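Local coordinates for CalS11 (Micromonospora echinospora, PDB 3TOS), which acts as a methyltransferase of calicheamicin biosynthesis, binds S-adenosyl-L-homocysteine, and probably transfers the methyl group to an oxygen atom, at residues M74-R79 with V104-F109; T110-V115 with G128-P133; D114-D119 with D191-T196; G122-Q127 with P221-E226. One frame throughout, in Å; residues are numbered along the deposited sequence. Where two conformers were deposited one is given.

Interaction 1 (M74-R79 with V104-F109); sequences MEFGVR and VGFDTF. With SAH (S-adenosyl-L-homocysteine), chain O.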
# COMPACT_ATOMS: atom_id res chain seq x y z
N MSE B 74 -0.53 -5.09 33.04
CA MSE B 74 -0.64 -4.52 34.39
C MSE B 74 -1.60 -3.36 34.42
O MSE B 74 -1.55 -2.51 33.51
CB MSE B 74 0.73 -4.03 34.89
CG MSE B 74 1.71 -5.19 35.08
SE MSE B 74 3.33 -4.43 35.86
CE MSE B 74 4.07 -6.13 36.33
N GLU B 75 -2.49 -3.30 35.44
CA GLU B 75 -3.32 -2.11 35.66
C GLU B 75 -2.95 -1.56 37.00
O GLU B 75 -2.92 -2.31 37.97
CB GLU B 75 -4.83 -2.39 35.60
CG GLU B 75 -5.58 -1.03 35.81
CD GLU B 75 -7.08 -1.15 35.69
OE1 GLU B 75 -7.66 -2.14 36.22
OE2 GLU B 75 -7.67 -0.24 35.11
N PHE B 76 -2.61 -0.28 37.05
CA PHE B 76 -2.35 0.39 38.32
C PHE B 76 -3.59 1.24 38.60
O PHE B 76 -3.83 2.29 37.97
CB PHE B 76 -1.10 1.25 38.19
CG PHE B 76 0.05 0.51 37.54
CD1 PHE B 76 0.69 -0.54 38.21
CD2 PHE B 76 0.46 0.86 36.24
CE1 PHE B 76 1.75 -1.26 37.55
CE2 PHE B 76 1.46 0.13 35.58
CZ PHE B 76 2.14 -0.92 36.27
N GLY B 77 -4.39 0.78 39.56
CA GLY B 77 -5.66 1.46 39.90
C GLY B 77 -6.78 0.60 39.34
O GLY B 77 -7.16 0.74 38.17
N VAL B 78 -7.34 -0.27 40.19
CA VAL B 78 -8.28 -1.32 39.76
C VAL B 78 -9.69 -0.98 40.19
O VAL B 78 -10.62 -1.25 39.44
CB VAL B 78 -7.84 -2.64 40.44
CG1 VAL B 78 -8.83 -3.80 40.21
CG2 VAL B 78 -6.45 -3.05 39.85
N ARG B 79 -9.87 -0.43 41.39
CA ARG B 79 -11.23 -0.20 41.95
C ARG B 79 -12.07 -1.47 41.97
O ARG B 79 -11.63 -2.45 42.61
CB ARG B 79 -11.97 0.98 41.28
CG ARG B 79 -13.06 1.62 42.21
CD ARG B 79 -13.83 2.64 41.40
NE ARG B 79 -14.92 3.20 42.17
CZ ARG B 79 -15.77 4.15 41.73
NH1 ARG B 79 -15.72 4.58 40.49
NH2 ARG B 79 -16.77 4.60 42.51
N VAL B 104 -2.16 -8.45 35.98
CA VAL B 104 -1.75 -8.09 37.35
C VAL B 104 -2.41 -6.76 37.67
O VAL B 104 -2.19 -5.77 36.96
CB VAL B 104 -0.21 -7.97 37.53
CG1 VAL B 104 0.13 -7.90 38.97
CG2 VAL B 104 0.47 -9.20 36.85
N GLY B 105 -3.25 -6.76 38.70
CA GLY B 105 -3.94 -5.53 39.10
C GLY B 105 -3.45 -5.06 40.45
O GLY B 105 -3.41 -5.81 41.40
N PHE B 106 -3.04 -3.80 40.53
CA PHE B 106 -2.50 -3.24 41.78
C PHE B 106 -3.45 -2.18 42.31
O PHE B 106 -3.87 -1.27 41.57
CB PHE B 106 -1.12 -2.53 41.56
CG PHE B 106 -0.03 -3.42 41.05
CD1 PHE B 106 0.08 -3.71 39.69
CD2 PHE B 106 0.95 -3.92 41.93
CE1 PHE B 106 1.15 -4.54 39.21
CE2 PHE B 106 1.99 -4.75 41.45
CZ PHE B 106 2.08 -5.06 40.11
N ASP B 107 -3.77 -2.24 43.60
CA ASP B 107 -4.56 -1.18 44.22
C ASP B 107 -4.39 -1.33 45.73
O ASP B 107 -4.06 -2.43 46.21
CB ASP B 107 -6.07 -1.36 43.85
CG ASP B 107 -6.85 -0.08 43.91
OD1 ASP B 107 -6.91 0.57 45.00
OD2 ASP B 107 -7.42 0.28 42.89
N THR B 108 -4.66 -0.29 46.50
CA THR B 108 -4.82 -0.43 47.94
C THR B 108 -6.12 -1.18 48.24
O THR B 108 -6.21 -1.90 49.25
CB THR B 108 -4.97 0.93 48.63
OG1 THR B 108 -6.05 1.61 48.00
CG2 THR B 108 -3.69 1.80 48.50
N PHE B 109 -7.10 -1.02 47.33
CA PHE B 109 -8.51 -1.43 47.54
C PHE B 109 -9.15 -0.70 48.69
O PHE B 109 -10.26 -1.03 49.07
CB PHE B 109 -8.67 -2.96 47.59
CG PHE B 109 -8.25 -3.63 46.31
CD1 PHE B 109 -9.13 -3.65 45.22
CD2 PHE B 109 -6.96 -4.21 46.19
CE1 PHE B 109 -8.75 -4.28 44.02
CE2 PHE B 109 -6.58 -4.85 45.02
CZ PHE B 109 -7.46 -4.85 43.92
N SAH O . -9.52 1.26 36.69
CA SAH O . -10.74 1.49 37.52
CB SAH O . -10.76 2.86 38.19
CG SAH O . -9.62 3.02 39.22
SD SAH O . -9.99 4.39 40.30
C SAH O . -11.93 1.38 36.58
O SAH O . -13.11 1.49 37.02
OXT SAH O . -11.78 1.07 35.39
C5' SAH O . -8.37 4.83 40.95
C4' SAH O . -7.70 3.72 41.83
O4' SAH O . -6.33 4.06 42.04
C3' SAH O . -8.36 3.69 43.22
O3' SAH O . -8.99 2.40 43.44
C2' SAH O . -7.20 3.98 44.15
O2' SAH O . -7.23 3.28 45.41
C1' SAH O . -5.98 3.55 43.29
N9 SAH O . -4.73 4.21 43.74
C8 SAH O . -4.42 5.53 43.71
N7 SAH O . -3.20 5.66 44.29
C5 SAH O . -2.74 4.45 44.68
C6 SAH O . -1.52 3.96 45.34
N6 SAH O . -0.58 4.83 45.75
N1 SAH O . -1.44 2.62 45.53
C2 SAH O . -2.42 1.76 45.13
N3 SAH O . -3.59 2.14 44.58
C4 SAH O . -3.74 3.48 44.30
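Phe76 lies alongside Phe106, CD1 of Phe76 3.6 Å from CD1 of Phe106, both rings on one face of the sheet with planes inclined by 32°. Met74, a selenomethionine in this crystal, joins them from two residues before Phe76: its extended chain brings SE to 4.0 Å from CE1 of Phe106, an oblique Met-aromatic contact. Flat rings and a long apolar chain pack well on this buried face. The strand backbones pair in parallel: Glu75 N donates to Val104 O, Phe106 N to Glu75 O, and Gly77 N to Phe106 O. On the other face glycine suits position 105, since a CB would come too close to CG2 of Val78. Val78 turns CG1 away from its own N (chi1 173°), which lays that methyl 3.8 Å from CE1 of Phe109.

Where the ladder ends, OD2 of Asp107 accepts from Val78 N at 2.8 Å on the anti lone pair, and from Arg79 N at 3.0 Å from above the carboxylate plane; ribose O3' of S-adenosyl-L-homocysteine donates to it at 2.7 Å. OD1 of Asp107 takes ribose O2' at 2.8 Å and closes an Asx turn with Phe109 N. An acidic residue ending the second strand and holding both ribose hydroxyls is a hallmark of Rossmann-like methyltransferases. Gly77 suits the loop because a CB would jam against the carbonyl O of Phe76 and crowd ribose O4'; its own O receives the cofactor amine.

Helix 82-94 links the two strands as a beta-alpha-beta unit; strands 183-188 and 160-164 flank the pair, and helix 167-177 covers Met74 and Phe106.

Interaction 2 (T110-V115 with G128-P133); sequences TGFPDV and GRFAVP. With SAH (S-adenosyl-L-homocysteine), chain O.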
# COMPACT_ATOMS: atom_id res chain seq x y z
N THR B 110 -8.47 0.33 49.19
CA THR B 110 -9.05 1.18 50.25
C THR B 110 -9.03 2.64 49.81
O THR B 110 -9.11 3.57 50.64
CB THR B 110 -8.27 1.03 51.58
OG1 THR B 110 -6.89 1.34 51.36
CG2 THR B 110 -8.33 -0.40 52.07
N GLY B 111 -8.93 2.86 48.52
CA GLY B 111 -8.97 4.24 48.05
C GLY B 111 -7.64 4.94 48.06
O GLY B 111 -6.62 4.37 48.47
N PHE B 112 -7.62 6.19 47.64
CA PHE B 112 -6.34 6.91 47.65
C PHE B 112 -5.67 6.86 49.02
O PHE B 112 -6.31 7.16 50.03
CB PHE B 112 -6.57 8.42 47.33
CG PHE B 112 -7.08 8.72 45.96
CD1 PHE B 112 -6.71 7.99 44.85
CD2 PHE B 112 -7.88 9.85 45.78
CE1 PHE B 112 -7.19 8.31 43.58
CE2 PHE B 112 -8.35 10.20 44.50
CZ PHE B 112 -8.00 9.42 43.40
N PRO B 113 -4.37 6.51 49.10
CA PRO B 113 -3.76 6.42 50.45
C PRO B 113 -3.23 7.75 51.01
O PRO B 113 -3.07 7.89 52.23
CB PRO B 113 -2.58 5.46 50.24
CG PRO B 113 -2.17 5.76 48.80
CD PRO B 113 -3.46 6.00 48.05
N ASP B 114 -2.94 8.68 50.10
CA ASP B 114 -2.56 10.06 50.44
C ASP B 114 -2.75 10.83 49.16
O ASP B 114 -2.90 10.21 48.08
CB ASP B 114 -1.09 10.14 50.87
CG ASP B 114 -0.17 9.34 49.98
OD1 ASP B 114 -0.12 9.51 48.74
OD2 ASP B 114 0.48 8.47 50.53
N VAL B 115 -2.79 12.16 49.24
CA VAL B 115 -2.61 12.89 47.99
C VAL B 115 -1.57 14.00 48.10
O VAL B 115 -1.21 14.43 49.20
CB VAL B 115 -3.97 13.47 47.47
CG1 VAL B 115 -5.06 12.39 47.41
CG2 VAL B 115 -4.46 14.64 48.33
N GLY B 128 -8.88 7.96 50.81
CA GLY B 128 -9.98 7.03 50.85
C GLY B 128 -10.93 7.08 49.69
O GLY B 128 -11.78 6.22 49.56
N ARG B 129 -10.83 8.10 48.85
CA ARG B 129 -11.69 8.21 47.68
C ARG B 129 -11.48 6.97 46.83
O ARG B 129 -10.33 6.54 46.66
CB ARG B 129 -11.39 9.47 46.86
CG ARG B 129 -12.24 9.54 45.59
CD ARG B 129 -13.72 9.93 46.01
NE ARG B 129 -14.68 10.00 44.91
CZ ARG B 129 -15.93 10.45 45.01
NH1 ARG B 129 -16.41 10.91 46.16
NH2 ARG B 129 -16.71 10.48 43.94
N PHE B 130 -12.58 6.39 46.32
CA PHE B 130 -12.55 5.18 45.52
C PHE B 130 -12.37 3.86 46.31
O PHE B 130 -12.16 2.80 45.69
CB PHE B 130 -11.57 5.19 44.33
CG PHE B 130 -11.80 6.27 43.32
CD1 PHE B 130 -12.97 6.34 42.59
CD2 PHE B 130 -10.78 7.16 43.04
CE1 PHE B 130 -13.17 7.35 41.66
CE2 PHE B 130 -10.96 8.16 42.11
CZ PHE B 130 -12.17 8.25 41.39
N ALA B 131 -12.42 3.92 47.65
CA ALA B 131 -12.40 2.71 48.47
C ALA B 131 -13.47 1.71 47.98
O ALA B 131 -14.59 2.12 47.62
CB ALA B 131 -12.68 3.01 49.90
N VAL B 132 -13.15 0.42 47.99
CA VAL B 132 -14.13 -0.58 47.76
C VAL B 132 -14.29 -1.37 49.07
O VAL B 132 -13.49 -1.24 49.98
CB VAL B 132 -13.74 -1.49 46.56
CG1 VAL B 132 -13.60 -0.61 45.28
CG2 VAL B 132 -12.43 -2.20 46.81
N PRO B 133 -15.36 -2.17 49.19
CA PRO B 133 -15.67 -2.73 50.50
C PRO B 133 -14.62 -3.65 51.06
O PRO B 133 -13.88 -4.30 50.27
CB PRO B 133 -16.92 -3.57 50.20
CG PRO B 133 -17.59 -2.89 49.08
CD PRO B 133 -16.46 -2.37 48.21
N SAH O . -9.52 1.26 36.69
CA SAH O . -10.74 1.49 37.52
CB SAH O . -10.76 2.86 38.19
CG SAH O . -9.62 3.02 39.22
SD SAH O . -9.99 4.39 40.30
C SAH O . -11.93 1.38 36.58
O SAH O . -13.11 1.49 37.02
OXT SAH O . -11.78 1.07 35.39
C5' SAH O . -8.37 4.83 40.95
C4' SAH O . -7.70 3.72 41.83
O4' SAH O . -6.33 4.06 42.04
C3' SAH O . -8.36 3.69 43.22
O3' SAH O . -8.99 2.40 43.44
C2' SAH O . -7.20 3.98 44.15
O2' SAH O . -7.23 3.28 45.41
C1' SAH O . -5.98 3.55 43.29
N9 SAH O . -4.73 4.21 43.74
C8 SAH O . -4.42 5.53 43.71
N7 SAH O . -3.20 5.66 44.29
C5 SAH O . -2.74 4.45 44.68
C6 SAH O . -1.52 3.96 45.34
N6 SAH O . -0.58 4.83 45.75
N1 SAH O . -1.44 2.62 45.53
C2 SAH O . -2.42 1.76 45.13
N3 SAH O . -3.59 2.14 44.58
C4 SAH O . -3.74 3.48 44.30
O HOH W 1 -9.87 1.28 46.14
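Gly128 N donates to Phe112 O at 2.8 Å. Phe112 N in turn donates to Arg129 O at 2.9 Å, so both backbone polar groups of Phe112 are tied to the 128-133 segment. That segment makes a type II turn from Gly128 to Ala131. Gly111 packs its CA 3.0 Å from Arg129 O; a side chain would collide with the turn, which is why glycine fits. The aromatic side chains meet as an offset edge-to-face pair: Phe130 keeps CG beside its backbone N (chi1 -59°), which brings its ring edge to the face of Phe112, planes 87° apart, with CE2 of Phe130 3.5 Å from CZ of Phe112. Phe130 is itself sandwiched, CG of Arg129 over one face and the cofactor sulfur SD over the other. The Phe112 ring presents its edge to the adenine, CD1 lying 3.5 Å from C8 of S-adenosyl-L-homocysteine. One water accepts from Gly111 N, donates to Phe130 O and hydrogen-bonds to ribose O3', and so links both segments to the ribose. Both belong to the long loop between strand 103-107 and helix 136-148; Phe112 leans on Leu192 and Phe130 on Asp191, just before helix 193-203.

Interaction 3 (D114-D119 with D191-T196); sequences DVNDVD and DLYEPT. With SAH (S-adenosyl-L-homocysteine), chain O.
Asp191 reaches Asp119 through a water that donates both to its backbone O and to OD1 of Asp119. Next comes Leu192, at the N-cap position of helix 193-203. Its CD2 packs 3.5 Å from CG of Asp119 and 3.9 Å from CG1 of Val115, while CD1 lies 3.3 Å from Asp114 O and faces the adenine N7 of S-adenosyl-L-homocysteine. A branched apolar chain thus packs between the loop and the adenine, but it offers no acceptor; Tyr193 N, in the first turn of the helix, instead donates to OD1 of Asp119 at 2.9 Å, on the syn side. Tyr193 sets CB against CG2 of Val118 and turns a ring edge to ND2 of Asn116. Asn116 reaches across because chi1 (-175°) carries its amide away from the backbone N, sending ND2 to OE2 of Glu194 at 2.8 Å, nearly straight at 170° and on the anti lone pair; its OD1 holds Val118 N in an Asx turn. Pro195 then brings CB to 3.4 Å from adenine N6.

A leucine in place of Asp119 would probably leave Tyr193 N, and Asn116 N that now donates to OD2, without their acceptor.

The helix start would be expected to stabilise the negative charge of Asp119, whose OD2 also reaches Glu194 N through a water. Arg168, bridging Asp114 and Glu194, probably offsets the repulsion between those two carboxylates.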
# COMPACT_ATOMS: atom_id res chain seq x y z
N ASP B 114 -2.94 8.68 50.10
CA ASP B 114 -2.56 10.06 50.44
C ASP B 114 -2.75 10.83 49.16
O ASP B 114 -2.90 10.21 48.08
CB ASP B 114 -1.09 10.14 50.87
CG ASP B 114 -0.17 9.34 49.98
OD1 ASP B 114 -0.12 9.51 48.74
OD2 ASP B 114 0.48 8.47 50.53
N VAL B 115 -2.79 12.16 49.24
CA VAL B 115 -2.61 12.89 47.99
C VAL B 115 -1.57 14.00 48.10
O VAL B 115 -1.21 14.43 49.20
CB VAL B 115 -3.97 13.47 47.47
CG1 VAL B 115 -5.06 12.39 47.41
CG2 VAL B 115 -4.46 14.64 48.33
N ASN B 116 -1.10 14.50 46.95
CA ASN B 116 -0.15 15.60 46.94
C ASN B 116 -0.96 16.87 46.66
O ASN B 116 -2.03 16.80 46.03
CB ASN B 116 0.88 15.30 45.81
CG ASN B 116 2.01 16.27 45.73
OD1 ASN B 116 1.83 17.39 45.25
ND2 ASN B 116 3.21 15.82 46.12
N ASP B 117 -0.44 18.00 47.09
CA ASP B 117 -1.06 19.28 46.74
C ASP B 117 -1.38 19.44 45.26
O ASP B 117 -2.43 20.02 44.94
CB ASP B 117 -0.18 20.43 47.24
CG ASP B 117 -0.36 20.69 48.72
OD1 ASP B 117 -1.31 20.12 49.34
OD2 ASP B 117 0.42 21.50 49.25
N VAL B 118 -0.53 18.93 44.35
CA VAL B 118 -0.83 19.10 42.94
C VAL B 118 -2.05 18.30 42.50
O VAL B 118 -2.67 18.62 41.47
CB VAL B 118 0.37 18.73 41.98
CG1 VAL B 118 1.60 19.53 42.34
CG2 VAL B 118 0.67 17.23 42.02
N ASP B 119 -2.47 17.32 43.31
CA ASP B 119 -3.67 16.51 42.96
C ASP B 119 -4.94 17.17 43.45
O ASP B 119 -6.04 16.70 43.09
CB ASP B 119 -3.60 15.14 43.66
CG ASP B 119 -2.36 14.34 43.27
OD1 ASP B 119 -2.08 14.24 42.06
OD2 ASP B 119 -1.68 13.82 44.20
N ASP B 191 -4.66 8.12 38.94
CA ASP B 191 -5.03 9.57 39.07
C ASP B 191 -3.96 10.49 39.64
O ASP B 191 -3.81 11.60 39.19
CB ASP B 191 -6.36 9.78 39.83
CG ASP B 191 -7.51 9.09 39.14
OD1 ASP B 191 -7.65 9.26 37.90
OD2 ASP B 191 -8.27 8.32 39.81
N LEU B 192 -3.22 10.00 40.66
CA LEU B 192 -2.39 10.86 41.51
C LEU B 192 -0.96 10.90 41.01
O LEU B 192 -0.40 9.88 40.52
CB LEU B 192 -2.37 10.29 42.93
CG LEU B 192 -3.78 10.14 43.51
CD1 LEU B 192 -3.61 9.49 44.91
CD2 LEU B 192 -4.40 11.57 43.66
N TYR B 193 -0.33 12.06 41.23
CA TYR B 193 1.04 12.31 40.81
C TYR B 193 2.08 11.35 41.39
O TYR B 193 2.82 10.71 40.62
CB TYR B 193 1.39 13.75 41.20
CG TYR B 193 2.87 14.05 41.22
CD1 TYR B 193 3.62 13.97 40.05
CD2 TYR B 193 3.48 14.47 42.40
CE1 TYR B 193 4.96 14.22 40.05
CE2 TYR B 193 4.88 14.69 42.43
CZ TYR B 193 5.60 14.56 41.23
OH TYR B 193 6.96 14.83 41.19
N GLU B 194 2.16 11.25 42.71
CA GLU B 194 3.31 10.50 43.33
C GLU B 194 3.36 9.01 42.93
O GLU B 194 4.42 8.53 42.54
CB GLU B 194 3.31 10.66 44.86
CG GLU B 194 3.63 12.08 45.26
CD GLU B 194 3.87 12.22 46.74
OE1 GLU B 194 4.28 11.21 47.40
OE2 GLU B 194 3.76 13.33 47.27
N PRO B 195 2.25 8.29 43.06
CA PRO B 195 2.36 6.88 42.70
C PRO B 195 2.55 6.69 41.21
O PRO B 195 3.22 5.74 40.80
CB PRO B 195 0.99 6.32 43.16
CG PRO B 195 0.09 7.47 43.24
CD PRO B 195 0.96 8.60 43.72
N THR B 196 1.97 7.56 40.39
CA THR B 196 2.23 7.48 38.95
C THR B 196 3.72 7.58 38.64
O THR B 196 4.23 6.80 37.82
CB THR B 196 1.41 8.52 38.16
OG1 THR B 196 0.01 8.29 38.42
CG2 THR B 196 1.69 8.43 36.64
N SAH O . -9.52 1.26 36.69
CA SAH O . -10.74 1.49 37.52
CB SAH O . -10.76 2.86 38.19
CG SAH O . -9.62 3.02 39.22
SD SAH O . -9.99 4.39 40.30
C SAH O . -11.93 1.38 36.58
O SAH O . -13.11 1.49 37.02
OXT SAH O . -11.78 1.07 35.39
C5' SAH O . -8.37 4.83 40.95
C4' SAH O . -7.70 3.72 41.83
O4' SAH O . -6.33 4.06 42.04
C3' SAH O . -8.36 3.69 43.22
O3' SAH O . -8.99 2.40 43.44
C2' SAH O . -7.20 3.98 44.15
O2' SAH O . -7.23 3.28 45.41
C1' SAH O . -5.98 3.55 43.29
N9 SAH O . -4.73 4.21 43.74
C8 SAH O . -4.42 5.53 43.71
N7 SAH O . -3.20 5.66 44.29
C5 SAH O . -2.74 4.45 44.68
C6 SAH O . -1.52 3.96 45.34
N6 SAH O . -0.58 4.83 45.75
N1 SAH O . -1.44 2.62 45.53
C2 SAH O . -2.42 1.76 45.13
N3 SAH O . -3.59 2.14 44.58
C4 SAH O . -3.74 3.48 44.30
O HOH W 2 1.45 13.31 49.58
O HOH W 3 -3.76 14.29 39.96
O HOH W 4 0.27 12.11 44.60

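Interaction 4 (G122-Q127 with P221-E226); sequences GPTAYQ and PKWPGE. With GLU (glutamic acid), chain P.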
# COMPACT_ATOMS: atom_id res chain seq x y z
N GLY B 122 -9.83 19.15 42.05
CA GLY B 122 -11.26 18.91 42.20
C GLY B 122 -11.61 18.45 43.58
O GLY B 122 -10.72 18.30 44.44
N PRO B 123 -12.90 18.13 43.80
CA PRO B 123 -13.41 17.88 45.15
C PRO B 123 -13.35 16.41 45.57
O PRO B 123 -13.90 16.00 46.60
CB PRO B 123 -14.86 18.36 45.06
CG PRO B 123 -15.26 18.04 43.62
CD PRO B 123 -13.97 18.31 42.81
N THR B 124 -12.70 15.58 44.76
CA THR B 124 -12.59 14.17 45.16
C THR B 124 -11.17 13.69 45.41
O THR B 124 -10.93 12.50 45.62
CB THR B 124 -13.31 13.20 44.19
OG1 THR B 124 -12.76 13.37 42.89
CG2 THR B 124 -14.80 13.47 44.18
N ALA B 125 -10.25 14.65 45.50
CA ALA B 125 -8.85 14.31 45.80
C ALA B 125 -8.59 14.30 47.31
O ALA B 125 -8.03 15.24 47.90
CB ALA B 125 -7.90 15.29 45.07
N TYR B 126 -9.02 13.22 47.96
CA TYR B 126 -8.81 13.08 49.39
C TYR B 126 -8.58 11.61 49.73
O TYR B 126 -8.97 10.70 48.97
CB TYR B 126 -9.96 13.69 50.22
CG TYR B 126 -11.33 13.17 49.84
CD1 TYR B 126 -11.71 11.86 50.16
CD2 TYR B 126 -12.24 13.96 49.13
CE1 TYR B 126 -13.00 11.32 49.81
CE2 TYR B 126 -13.51 13.44 48.78
CZ TYR B 126 -13.88 12.13 49.10
OH TYR B 126 -15.14 11.65 48.73
N GLN B 127 -7.89 11.37 50.85
CA GLN B 127 -7.62 9.98 51.30
C GLN B 127 -8.92 9.14 51.41
O GLN B 127 -9.93 9.58 51.96
CB GLN B 127 -6.86 9.99 52.64
CG GLN B 127 -6.23 8.67 53.08
CD GLN B 127 -7.23 7.55 53.49
OE1 GLN B 127 -7.09 6.35 53.08
NE2 GLN B 127 -8.19 7.91 54.32
N PRO B 221 -7.99 18.26 33.36
CA PRO B 221 -7.73 19.31 34.34
C PRO B 221 -7.97 18.89 35.80
O PRO B 221 -7.29 19.41 36.70
CB PRO B 221 -8.74 20.43 33.94
CG PRO B 221 -8.94 20.26 32.43
CD PRO B 221 -8.88 18.70 32.24
N LYS B 222 -8.89 17.95 36.03
CA LYS B 222 -9.19 17.52 37.38
C LYS B 222 -8.03 16.70 38.00
O LYS B 222 -7.89 16.64 39.21
CB LYS B 222 -10.47 16.68 37.38
CG LYS B 222 -10.96 16.35 38.76
CD LYS B 222 -12.18 15.41 38.58
CE LYS B 222 -13.18 15.61 39.58
NZ LYS B 222 -14.34 14.69 39.27
N TRP B 223 -7.20 16.08 37.13
CA TRP B 223 -6.18 15.13 37.62
C TRP B 223 -4.89 15.33 36.86
O TRP B 223 -4.53 14.53 35.98
CB TRP B 223 -6.63 13.66 37.41
CG TRP B 223 -7.92 13.28 38.10
CD1 TRP B 223 -9.10 12.95 37.49
CD2 TRP B 223 -8.14 13.15 39.51
NE1 TRP B 223 -10.04 12.61 38.45
CE2 TRP B 223 -9.48 12.74 39.69
CE3 TRP B 223 -7.33 13.35 40.64
CZ2 TRP B 223 -10.03 12.50 40.94
CZ3 TRP B 223 -7.89 13.10 41.90
CH2 TRP B 223 -9.23 12.71 42.03
N PRO B 224 -4.18 16.41 37.18
CA PRO B 224 -2.97 16.74 36.44
C PRO B 224 -1.77 15.85 36.85
O PRO B 224 -0.69 16.04 36.26
CB PRO B 224 -2.74 18.22 36.82
CG PRO B 224 -3.22 18.29 38.26
CD PRO B 224 -4.47 17.37 38.28
N GLY B 225 -1.94 14.91 37.79
CA GLY B 225 -0.78 14.18 38.32
C GLY B 225 -0.05 13.30 37.30
O GLY B 225 1.18 13.21 37.34
N GLU B 226 -0.79 12.63 36.42
CA GLU B 226 -0.14 11.79 35.38
C GLU B 226 0.73 12.64 34.45
O GLU B 226 1.84 12.22 34.07
CB GLU B 226 -1.19 10.98 34.62
CG GLU B 226 -1.71 9.83 35.48
CD GLU B 226 -2.99 9.25 34.97
OE1 GLU B 226 -3.40 9.57 33.83
OE2 GLU B 226 -3.63 8.51 35.75
N GLU P . -10.69 7.79 35.68
CA GLU P . -12.07 7.39 36.15
C GLU P . -13.05 7.51 34.98
O GLU P . -12.64 7.88 33.86
CB GLU P . -12.55 8.29 37.33
CG GLU P . -12.66 9.78 36.95
CD GLU P . -13.05 10.69 38.12
OE1 GLU P . -13.65 10.21 39.12
OE2 GLU P . -12.86 11.91 37.99
OXT GLU P . -14.26 7.28 35.10
O HOH W 5 -8.48 16.73 41.77
O HOH W 6 -14.04 12.20 40.95
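An inverse gamma turn centred on Ala125 bends the 122-127 loop against Trp223, and the backbones come nearest at Gly122 and Lys222, CA to CA 5.4 Å. This is the edge of the glutamate pocket, beside the Rossmann-like methyltransferase core. No direct hydrogen bond joins the two segments; instead a water accepts from Gly122 N and donates to Lys222 O. Gly122 is apt here, since a CB would collide with CG of Lys222. The six-membered ring of the indole meets the loop, CZ2 of Trp223 3.5 Å from OG1 of Thr124 and CZ3 3.9 Å from CB of Ala125, the small methyl allowing close approach. CG of Lys222 lies over one indole face. From the five-membered ring, NE1 of Trp223 donates to OE2 of the bound glutamate at 2.9 Å and 174°, in the indole plane, so the flat ring serves as both wall and donor. Replacing Trp223 by an alanine would probably cost the glutamate carboxylate this bond and open a gap beside Thr124 and Ala125. Asp216 and Glu217 hold the same ligand by further hydrogen bonds. Lys222 suits an anionic ligand, although its NZ bond to OE2 is long and weak. Its firmer link runs through a second water, which donates to OE1 of the glutamate, accepts from NZ of Lys222 at 3.0 Å and hydrogen-bonds with OG1 of Thr124 at 2.6 Å.

In the fold
Interaction 1 pairs the first two strands of the parallel core of the sheet, its centre about 7 Å from the centre of the chain; the centres of the other three lie 15 to 16 Å from it, beyond the C-terminal ends of those strands. It closes along the chain before interaction 2 opens. Interactions 2, 3 and 4 all draw on the long loop between strand 103-107 and helix 136-148, fastening it to itself, to the start of helix 193-203 and to the approach to helix 225-233. Interactions 3 and 4 are closest, centres about 8 Å apart. Interactions 1 to 3 touch S-adenosyl-L-homocysteine and 2 to 4 the glutamate, consistent with one loop bordering both sites, with Phe130 lining each.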